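Local structure of aspartate aminotransferase (Giardia lamblia, 3MEB) at residues Lys85-Phe99 against Met324-His338. The protein probably catalyses the reversible pyridoxal-phosphate-dependent transfer of an amino group from L-aspartate to 2-oxoglutarate, yielding oxaloacetate and L-glutamate. Numbering follows the deposited sequence.
Sequences KYNKEYPPVAGFPLF and MSAIHGAYIVQVIVH
Tyr331, from helix 327-337, lies between two aromatic rings of 85-99 and illustrates how one tyrosine can join distant parts of a loop, Tyr86-Asn87 and Phe96, to a helix. Tyr86 meets it edge-to-face, ring planes at 86°, its CD1 standing 3.5 Å above the centre of the Tyr331 ring. Phe96 lies nearly parallel to Tyr331 but slid aside, centroids 4.8 Å apart; its CE2 approaches Tyr331 CE1 to 3.2 Å, and Ile327 CG2 and Ala330 CB also touch its ring. The Tyr331 hydroxyl donates to Asn87 O (OH to O 2.6 Å), tilted 24° from the carbonyl plane. Water 1 donates to this hydroxyl; water 3 also lies close, its protons shared among several acceptors. Asn87 OD1 accepts from Glu89 N in an Asx turn.

Midway along 85-99, Met324 bends at chi2 and chi3, bringing SD obliquely to Tyr90 in a Met-aromatic contact (4.6 Å to the ring centroid) and CE to 3.4 Å from Tyr90 CD1. Its CG presses on Pro91 CG at 3.5 Å. Further on, His338 NE2 donates to Leu98 O at 2.8 Å, while Leu98 CD2 sits over the imidazole face.

Tyr90 reaches across the dimer interface to the second subunit's pyridoxal phosphate site. Mostly apolar packing, with direct polar links to main-chain oxygens, thus runs beside a tyrosine that probably serves the neighbouring active site.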
loop_
_atom_site.group_PDB
_atom_site.type_symbol
_atom_site.label_atom_id
_atom_site.label_comp_id
_atom_site.label_asym_id
_atom_site.label_seq_id
_atom_site.Cartn_x
_atom_site.Cartn_y
_atom_site.Cartn_z
ATOM N N LYS A 85 0.803 -0.761 23.574
ATOM C CA LYS A 85 -0.261 -1.679 23.119
ATOM C C LYS A 85 -0.460 -1.502 21.611
ATOM O O LYS A 85 -0.371 -2.454 20.835
ATOM C CB LYS A 85 -1.558 -1.373 23.891
ATOM C CG LYS A 85 -2.759 -2.356 23.661
ATOM C CD LYS A 85 -3.969 -2.034 24.533
ATOM C CE LYS A 85 -3.782 -2.336 26.033
ATOM N NZ LYS A 85 -4.900 -1.781 26.901
ATOM N N TYR A 86 -0.686 -0.262 21.192
ATOM C CA TYR A 86 -0.884 0.052 19.790
ATOM C C TYR A 86 0.442 0.531 19.205
ATOM O O TYR A 86 0.601 1.704 18.850
ATOM C CB TYR A 86 -2.029 1.074 19.627
ATOM C CG TYR A 86 -3.337 0.493 20.092
ATOM C CD1 TYR A 86 -4.052 -0.375 19.278
ATOM C CD2 TYR A 86 -3.837 0.740 21.369
ATOM C CE1 TYR A 86 -5.246 -0.962 19.689
ATOM C CE2 TYR A 86 -5.047 0.133 21.804
ATOM C CZ TYR A 86 -5.745 -0.706 20.942
ATOM O OH TYR A 86 -6.928 -1.330 21.294
ATOM N N ASN A 87 1.376 -0.412 19.106
ATOM C CA ASN A 87 2.732 -0.118 18.716
ATOM C C ASN A 87 2.829 0.023 17.199
ATOM O O ASN A 87 1.826 -0.164 16.499
ATOM C CB ASN A 87 3.716 -1.161 19.275
ATOM C CG ASN A 87 3.625 -2.514 18.601
ATOM O OD1 ASN A 87 3.338 -2.626 17.417
ATOM N ND2 ASN A 87 3.935 -3.572 19.371
ATOM N N LYS A 88 4.020 0.377 16.706
ATOM C CA LYS A 88 4.215 0.672 15.293
ATOM C C LYS A 88 5.076 -0.376 14.610
ATOM O O LYS A 88 5.712 -0.075 13.602
ATOM C CB LYS A 88 4.823 2.089 15.149
ATOM C CG LYS A 88 3.835 3.149 15.678
ATOM C CD LYS A 88 4.184 4.579 15.296
ATOM C CE LYS A 88 3.256 5.581 16.036
ATOM N NZ LYS A 88 1.863 5.376 15.614
ATOM N N GLU A 89 5.108 -1.586 15.165
ATOM C CA GLU A 89 5.891 -2.662 14.590
ATOM C C GLU A 89 5.196 -3.216 13.383
ATOM O O GLU A 89 4.015 -2.923 13.132
ATOM C CB GLU A 89 6.155 -3.765 15.615
ATOM C CG GLU A 89 6.832 -3.262 16.923
ATOM C CD GLU A 89 8.145 -2.533 16.624
ATOM O OE1 GLU A 89 8.958 -3.139 15.906
ATOM O OE2 GLU A 89 8.337 -1.383 17.074
ATOM N N TYR A 90 5.930 -3.983 12.601
ATOM C CA TYR A 90 5.331 -4.599 11.436
ATOM C C TYR A 90 4.161 -5.481 11.926
ATOM O O TYR A 90 4.352 -6.282 12.832
ATOM C CB TYR A 90 6.314 -5.477 10.701
ATOM C CG TYR A 90 7.447 -4.784 9.977
ATOM C CD1 TYR A 90 7.202 -3.855 8.953
ATOM C CD2 TYR A 90 8.774 -5.097 10.278
ATOM C CE1 TYR A 90 8.253 -3.257 8.240
ATOM C CE2 TYR A 90 9.833 -4.510 9.574
ATOM C CZ TYR A 90 9.563 -3.589 8.571
ATOM O OH TYR A 90 10.607 -3.014 7.920
ATOM N N PRO A 91 2.968 -5.328 11.319
ATOM C CA PRO A 91 1.896 -6.253 11.667
ATOM C C PRO A 91 2.097 -7.635 11.065
ATOM O O PRO A 91 3.024 -7.858 10.251
ATOM C CB PRO A 91 0.661 -5.596 11.032
ATOM C CG PRO A 91 1.219 -4.968 9.777
ATOM C CD PRO A 91 2.587 -4.456 10.190
ATOM N N PRO A 92 1.269 -8.586 11.508
ATOM C CA PRO A 92 1.282 -9.886 10.875
ATOM C C PRO A 92 0.979 -9.704 9.404
ATOM O O PRO A 92 0.209 -8.807 9.037
ATOM C CB PRO A 92 0.168 -10.648 11.612
ATOM C CG PRO A 92 0.005 -9.980 12.875
ATOM C CD PRO A 92 0.423 -8.548 12.711
ATOM N N VAL A 93 1.581 -10.525 8.549
ATOM C CA VAL A 93 1.469 -10.301 7.111
ATOM C C VAL A 93 -0.021 -10.262 6.592
ATOM O O VAL A 93 -0.326 -9.506 5.669
ATOM C CB VAL A 93 2.350 -11.309 6.302
ATOM C CG1 VAL A 93 3.872 -10.990 6.467
ATOM C CG2 VAL A 93 2.080 -12.732 6.743
ATOM N N ALA A 94 -0.918 -11.078 7.153
ATOM C CA ALA A 94 -2.332 -11.101 6.739
ATOM C C ALA A 94 -3.129 -10.002 7.430
ATOM O O ALA A 94 -4.223 -9.684 7.026
ATOM C CB ALA A 94 -2.976 -12.468 7.027
ATOM N N GLY A 95 -2.560 -9.409 8.465
ATOM C CA GLY A 95 -3.214 -8.346 9.233
ATOM C C GLY A 95 -3.483 -8.806 10.638
ATOM O O GLY A 95 -3.419 -10.006 10.916
ATOM N N PHE A 96 -3.788 -7.881 11.541
ATOM C CA PHE A 96 -4.132 -8.290 12.916
ATOM C C PHE A 96 -5.346 -9.228 12.953
ATOM O O PHE A 96 -6.379 -8.901 12.385
ATOM C CB PHE A 96 -4.458 -7.084 13.810
ATOM C CG PHE A 96 -3.373 -6.050 13.864
ATOM C CD1 PHE A 96 -2.092 -6.381 14.287
ATOM C CD2 PHE A 96 -3.637 -4.729 13.493
ATOM C CE1 PHE A 96 -1.059 -5.397 14.293
ATOM C CE2 PHE A 96 -2.638 -3.755 13.504
ATOM C CZ PHE A 96 -1.350 -4.082 13.911
ATOM N N PRO A 97 -5.264 -10.327 13.711
ATOM C CA PRO A 97 -6.441 -11.216 13.799
ATOM C C PRO A 97 -7.732 -10.528 14.213
ATOM O O PRO A 97 -8.753 -10.806 13.621
ATOM C CB PRO A 97 -6.015 -12.238 14.834
ATOM C CG PRO A 97 -4.512 -12.342 14.612
ATOM C CD PRO A 97 -4.095 -10.909 14.384
ATOM N N LEU A 98 -7.692 -9.631 15.209
ATOM C CA LEU A 98 -8.887 -8.832 15.581
ATOM C C LEU A 98 -9.478 -8.020 14.425
ATOM O O LEU A 98 -10.677 -7.942 14.300
ATOM C CB LEU A 98 -8.589 -7.915 16.776
ATOM C CG LEU A 98 -8.366 -8.593 18.132
ATOM C CD1 LEU A 98 -7.895 -7.572 19.237
ATOM C CD2 LEU A 98 -9.618 -9.337 18.566
ATOM N N PHE A 99 -8.637 -7.427 13.583
ATOM C CA PHE A 99 -9.088 -6.716 12.396
ATOM C C PHE A 99 -9.741 -7.697 11.410
ATOM O O PHE A 99 -10.860 -7.471 10.925
ATOM C CB PHE A 99 -7.954 -5.927 11.710
ATOM C CG PHE A 99 -8.319 -5.455 10.333
ATOM C CD1 PHE A 99 -9.111 -4.328 10.168
ATOM C CD2 PHE A 99 -7.924 -6.165 9.208
ATOM C CE1 PHE A 99 -9.510 -3.926 8.928
ATOM C CE2 PHE A 99 -8.281 -5.753 7.960
ATOM C CZ PHE A 99 -9.077 -4.641 7.794
ATOM N N MET A 324 3.850 -5.575 3.910
ATOM C CA MET A 324 2.580 -5.885 4.580
ATOM C C MET A 324 1.810 -4.575 4.727
ATOM O O MET A 324 2.325 -3.500 4.333
ATOM C CB MET A 324 2.781 -6.642 5.890
ATOM C CG MET A 324 3.188 -5.801 7.034
ATOM S SD MET A 324 4.742 -4.962 6.817
ATOM C CE MET A 324 5.911 -6.348 7.069
ATOM N N SER A 325 0.597 -4.653 5.260
ATOM C CA SER A 325 -0.375 -3.587 5.079
ATOM C C SER A 325 -0.314 -2.605 6.266
ATOM O O SER A 325 0.521 -2.771 7.176
ATOM C CB SER A 325 -1.758 -4.192 4.773
ATOM O OG SER A 325 -1.764 -4.830 3.471
ATOM N N ALA A 326 -1.101 -1.543 6.214
ATOM C CA ALA A 326 -0.904 -0.399 7.085
ATOM C C ALA A 326 -1.733 -0.474 8.372
ATOM O O ALA A 326 -2.933 -0.697 8.339
ATOM C CB ALA A 326 -1.204 0.897 6.341
ATOM N N ILE A 327 -1.092 -0.238 9.501
ATOM C CA ILE A 327 -1.680 -0.563 10.800
ATOM C C ILE A 327 -2.764 0.393 11.309
ATOM O O ILE A 327 -3.665 -0.023 12.004
ATOM C CB ILE A 327 -0.610 -0.702 11.871
ATOM C CG1 ILE A 327 0.163 0.614 12.122
ATOM C CG2 ILE A 327 0.382 -1.834 11.501
ATOM C CD1 ILE A 327 1.389 0.457 13.088
ATOM N N HIS A 328 -2.687 1.667 10.968
ATOM C CA HIS A 328 -3.480 2.659 11.702
ATOM C C HIS A 328 -4.969 2.504 11.486
ATOM O O HIS A 328 -5.763 2.509 12.457
ATOM C CB HIS A 328 -3.060 4.094 11.402
ATOM C CG HIS A 328 -3.534 5.054 12.458
ATOM N ND1 HIS A 328 -2.954 5.112 13.695
ATOM C CD2 HIS A 328 -4.565 5.924 12.485
ATOM C CE1 HIS A 328 -3.592 5.992 14.445
ATOM N NE2 HIS A 328 -4.584 6.499 13.739
ATOM N N GLY A 329 -5.367 2.309 10.225
ATOM C CA GLY A 329 -6.772 2.060 9.939
ATOM C C GLY A 329 -7.262 0.748 10.513
ATOM O O GLY A 329 -8.446 0.627 10.887
ATOM N N ALA A 330 -6.398 -0.259 10.502
ATOM C CA ALA A 330 -6.732 -1.600 11.074
ATOM C C ALA A 330 -7.050 -1.503 12.567
ATOM O O ALA A 330 -8.002 -2.128 13.062
ATOM C CB ALA A 330 -5.571 -2.581 10.886
ATOM N N TYR A 331 -6.232 -0.760 13.277
ATOM C CA TYR A 331 -6.472 -0.447 14.699
ATOM C C TYR A 331 -7.828 0.238 14.911
ATOM O O TYR A 331 -8.650 -0.178 15.765
ATOM C CB TYR A 331 -5.335 0.446 15.217
ATOM C CG TYR A 331 -3.984 -0.208 15.548
ATOM C CD1 TYR A 331 -3.878 -1.537 15.940
ATOM C CD2 TYR A 331 -2.814 0.570 15.568
ATOM C CE1 TYR A 331 -2.623 -2.097 16.297
ATOM C CE2 TYR A 331 -1.594 0.038 15.913
ATOM C CZ TYR A 331 -1.482 -1.292 16.273
ATOM O OH TYR A 331 -0.234 -1.772 16.634
ATOM N N ILE A 332 -8.136 1.242 14.090
ATOM C CA ILE A 332 -9.422 1.939 14.269
ATOM C C ILE A 332 -10.598 0.966 14.100
ATOM O O ILE A 332 -11.479 0.901 14.953
ATOM C CB ILE A 332 -9.541 3.177 13.344
ATOM C CG1 ILE A 332 -8.437 4.201 13.741
ATOM C CG2 ILE A 332 -10.961 3.834 13.396
ATOM C CD1 ILE A 332 -8.297 5.348 12.731
ATOM N N VAL A 333 -10.600 0.214 12.997
ATOM C CA VAL A 333 -11.692 -0.699 12.700
ATOM C C VAL A 333 -11.886 -1.767 13.774
ATOM O O VAL A 333 -13.024 -2.023 14.218
ATOM C CB VAL A 333 -11.500 -1.350 11.311
ATOM C CG1 VAL A 333 -12.547 -2.440 11.051
ATOM C CG2 VAL A 333 -11.517 -0.288 10.247
ATOM N N GLN A 334 -10.796 -2.387 14.213
ATOM C CA GLN A 334 -10.891 -3.455 15.175
ATOM C C GLN A 334 -11.344 -2.929 16.545
ATOM O O GLN A 334 -12.130 -3.578 17.238
ATOM C CB GLN A 334 -9.558 -4.227 15.251
ATOM C CG GLN A 334 -8.459 -3.638 16.101
ATOM C CD GLN A 334 -7.192 -4.458 15.960
ATOM O OE1 GLN A 334 -6.919 -4.999 14.878
ATOM N NE2 GLN A 334 -6.429 -4.589 17.048
ATOM N N VAL A 335 -10.850 -1.753 16.920
ATOM C CA VAL A 335 -11.242 -1.150 18.208
ATOM C C VAL A 335 -12.769 -0.834 18.247
ATOM O O VAL A 335 -13.449 -1.037 19.274
ATOM C CB VAL A 335 -10.387 0.097 18.517
ATOM C CG1 VAL A 335 -11.048 0.988 19.655
ATOM C CG2 VAL A 335 -8.931 -0.336 18.899
ATOM N N ILE A 336 -13.289 -0.316 17.153
ATOM C CA ILE A 336 -14.710 -0.035 17.020
ATOM C C ILE A 336 -15.518 -1.343 17.081
ATOM O O ILE A 336 -16.438 -1.489 17.903
ATOM C CB ILE A 336 -15.025 0.751 15.709
ATOM C CG1 ILE A 336 -14.486 2.190 15.822
ATOM C CG2 ILE A 336 -16.549 0.782 15.454
ATOM C CD1 ILE A 336 -14.480 3.036 14.541
ATOM N N VAL A 337 -15.177 -2.283 16.210
ATOM C CA VAL A 337 -16.025 -3.470 16.015
ATOM C C VAL A 337 -16.115 -4.388 17.255
ATOM O O VAL A 337 -17.155 -4.984 17.534
ATOM C CB VAL A 337 -15.595 -4.250 14.760
ATOM C CG1 VAL A 337 -16.274 -5.642 14.717
ATOM C CG2 VAL A 337 -15.926 -3.436 13.538
ATOM N N HIS A 338 -15.047 -4.461 18.032
ATOM C CA HIS A 338 -15.023 -5.341 19.207
ATOM C C HIS A 338 -15.472 -4.651 20.494
ATOM O O HIS A 338 -15.405 -5.260 21.556
ATOM C CB HIS A 338 -13.597 -5.909 19.380
ATOM C CG HIS A 338 -13.208 -6.853 18.281
ATOM N ND1 HIS A 338 -13.557 -8.184 18.302
ATOM C CD2 HIS A 338 -12.521 -6.658 17.131
ATOM C CE1 HIS A 338 -13.081 -8.774 17.219
ATOM N NE2 HIS A 338 -12.451 -7.867 16.488
HETATM O O HOH W 1 0.225 -4.530 18.343
HETATM O O HOH W 2 -7.532 -3.675 19.727
HETATM O O HOH W 3 1.950 -3.205 14.922
HETATM O O HOH W 4 -0.628 -6.705 7.048
HETATM O O HOH W 5 -1.708 -7.454 4.280
#